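PDB 3N1U: hydrolase, HAD superfamily, subfamily III A from Legionella pneumophila, which probably hydrolyses 3-deoxy-D-manno-octulosonate 8-phosphate to 3-deoxy-D-manno-octulosonate and inorganic phosphate, a magnesium-dependent step of lipopolysaccharide biosynthesis. Local coordinates for residues I19-C24 and Q100-T105. Numbering follows the deposited sequence.
Sequences IKCLIC and QHLKKT
Leu102 lays its CD2 methyl against the ethyl branch of Ile23, meeting both CG1 and CD1 at 3.7 Å. The two side chains reach toward each other tip to tip. CG of Leu102 is anti to the backbone N (chi1 -180°), which places its CD2 methyl against Ile23. The same methyl also faces Cys21, with SG 4.4 Å from CD2, a looser apolar contact. Cys21 and Ile23 are two apart on strand 21-24, and both point to the helix. Leu22, between them, packs on helix 158-169 across the sheet. No hydrogen bond joins the two segments, and all three touching residues are buried. Phe113 on the neighbouring strand 113-117 touches both Cys21 and Ile23, while Leu102 also touches His87 and Tyr89 of strand 87-89. Within the helix, Thr105 OG1 donates to His101 O at 2.7 Å, from above the carbonyl plane. His101 O also accepts the backbone bond from Thr105 N. Strand 21-24 leads into Asp25 and Asp27, which bind calcium with Asp118. This is helix-on-sheet packing in the Rossmann-like alpha/beta core of HAD phosphatases, with a bound calcium about 11 Å from the side chain of Ile23.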
loop_
_atom_site.group_PDB
_atom_site.type_symbol
_atom_site.label_atom_id
_atom_site.label_comp_id
_atom_site.label_asym_id
_atom_site.label_seq_id
_atom_site.Cartn_x
_atom_site.Cartn_y
_atom_site.Cartn_z
ATOM N N ILE A 19 -17.750 -5.816 27.496
ATOM C CA ILE A 19 -18.045 -4.942 26.366
ATOM C C ILE A 19 -19.393 -5.272 25.703
ATOM O O ILE A 19 -19.636 -6.403 25.288
ATOM C CB ILE A 19 -16.919 -4.980 25.325
ATOM C CG1 ILE A 19 -15.573 -4.493 25.906
ATOM C CG2 ILE A 19 -17.301 -4.113 24.128
ATOM C CD1 ILE A 19 -15.569 -3.111 26.688
ATOM N N LYS A 20 -20.261 -4.271 25.610
ATOM C CA LYS A 20 -21.553 -4.439 24.996
ATOM C C LYS A 20 -21.673 -3.569 23.732
ATOM O O LYS A 20 -22.635 -3.709 22.978
ATOM C CB LYS A 20 -22.661 -4.077 26.006
ATOM C CG LYS A 20 -22.815 -5.218 27.040
ATOM C CD LYS A 20 -24.008 -5.071 27.935
ATOM C CE LYS A 20 -24.227 -6.446 28.597
ATOM N NZ LYS A 20 -25.403 -6.434 29.499
ATOM N N CYS A 21 -20.711 -2.684 23.503
ATOM C CA CYS A 21 -20.688 -1.905 22.252
ATOM C C CYS A 21 -19.262 -1.585 21.905
ATOM O O CYS A 21 -18.512 -1.096 22.765
ATOM C CB CYS A 21 -21.497 -0.604 22.430
ATOM S SG CYS A 21 -21.508 0.485 20.942
ATOM N N LEU A 22 -18.844 -1.868 20.657
ATOM C CA LEU A 22 -17.565 -1.329 20.140
ATOM C C LEU A 22 -17.808 -0.059 19.281
ATOM O O LEU A 22 -18.655 -0.076 18.353
ATOM C CB LEU A 22 -16.824 -2.408 19.271
ATOM C CG LEU A 22 -15.595 -1.820 18.540
ATOM C CD1 LEU A 22 -14.507 -1.331 19.540
ATOM C CD2 LEU A 22 -15.006 -2.900 17.591
ATOM N N ILE A 23 -17.069 1.014 19.566
ATOM C CA ILE A 23 -17.124 2.231 18.794
ATOM C C ILE A 23 -15.805 2.358 18.018
ATOM O O ILE A 23 -14.704 2.195 18.596
ATOM C CB ILE A 23 -17.230 3.533 19.677
ATOM C CG1 ILE A 23 -18.360 3.415 20.739
ATOM C CG2 ILE A 23 -17.479 4.731 18.800
ATOM C CD1 ILE A 23 -18.257 4.506 21.856
ATOM N N CYS A 24 -15.917 2.629 16.719
ATOM C CA CYS A 24 -14.740 2.822 15.886
ATOM C C CYS A 24 -14.720 4.199 15.341
ATOM O O CYS A 24 -15.756 4.721 14.938
ATOM C CB CYS A 24 -14.706 1.867 14.660
ATOM S SG CYS A 24 -14.786 0.116 15.069
ATOM N N GLN A 100 -21.556 10.906 24.341
ATOM C CA GLN A 100 -22.559 11.023 25.405
ATOM C C GLN A 100 -23.959 10.727 24.854
ATOM O O GLN A 100 -24.792 10.126 25.542
ATOM C CB GLN A 100 -22.471 12.412 26.115
ATOM C CG GLN A 100 -23.381 12.549 27.373
ATOM C CD GLN A 100 -23.135 11.497 28.471
ATOM O OE1 GLN A 100 -21.991 11.061 28.721
ATOM N NE2 GLN A 100 -24.216 11.092 29.131
ATOM N N HIS A 101 -24.199 11.122 23.606
ATOM C CA HIS A 101 -25.467 10.849 22.944
ATOM C C HIS A 101 -25.646 9.352 22.715
ATOM O O HIS A 101 -26.739 8.800 22.955
ATOM C CB HIS A 101 -25.547 11.571 21.596
ATOM C CG HIS A 101 -26.848 11.352 20.884
ATOM N ND1 HIS A 101 -27.100 10.222 20.141
ATOM C CD2 HIS A 101 -27.977 12.100 20.826
ATOM C CE1 HIS A 101 -28.322 10.283 19.644
ATOM N NE2 HIS A 101 -28.884 11.404 20.060
ATOM N N LEU A 102 -24.577 8.697 22.253
ATOM C CA LEU A 102 -24.617 7.238 22.051
ATOM C C LEU A 102 -24.864 6.522 23.386
ATOM O O LEU A 102 -25.627 5.559 23.472
ATOM C CB LEU A 102 -23.309 6.763 21.442
ATOM C CG LEU A 102 -23.225 5.258 21.174
ATOM C CD1 LEU A 102 -24.263 4.739 20.172
ATOM C CD2 LEU A 102 -21.787 4.873 20.757
ATOM N N LYS A 103 -24.215 7.016 24.440
ATOM C CA LYS A 103 -24.369 6.420 25.750
ATOM C C LYS A 103 -25.833 6.506 26.205
ATOM O O LYS A 103 -26.384 5.535 26.740
ATOM C CB LYS A 103 -23.410 7.098 26.722
ATOM C CG LYS A 103 -23.475 6.621 28.167
ATOM C CD LYS A 103 -22.347 7.359 28.881
ATOM C CE LYS A 103 -21.813 6.587 30.042
ATOM N NZ LYS A 103 -22.413 7.050 31.267
ATOM N N LYS A 104 -26.461 7.669 25.998
ATOM C CA LYS A 104 -27.867 7.853 26.362
ATOM C C LYS A 104 -28.745 6.900 25.555
ATOM O O LYS A 104 -29.676 6.301 26.092
ATOM C CB LYS A 104 -28.335 9.298 26.149
ATOM C CG LYS A 104 -27.842 10.255 27.190
ATOM C CD LYS A 104 -28.428 11.650 26.949
ATOM C CE LYS A 104 -28.102 12.619 28.085
ATOM N NZ LYS A 104 -26.618 12.823 28.207
ATOM N N THR A 105 -28.452 6.775 24.259
ATOM C CA THR A 105 -29.254 5.958 23.360
ATOM C C THR A 105 -29.219 4.492 23.779
ATOM O O THR A 105 -30.254 3.817 23.799
ATOM C CB THR A 105 -28.723 6.098 21.902
ATOM O OG1 THR A 105 -28.670 7.500 21.547
ATOM C CG2 THR A 105 -29.581 5.267 20.902
#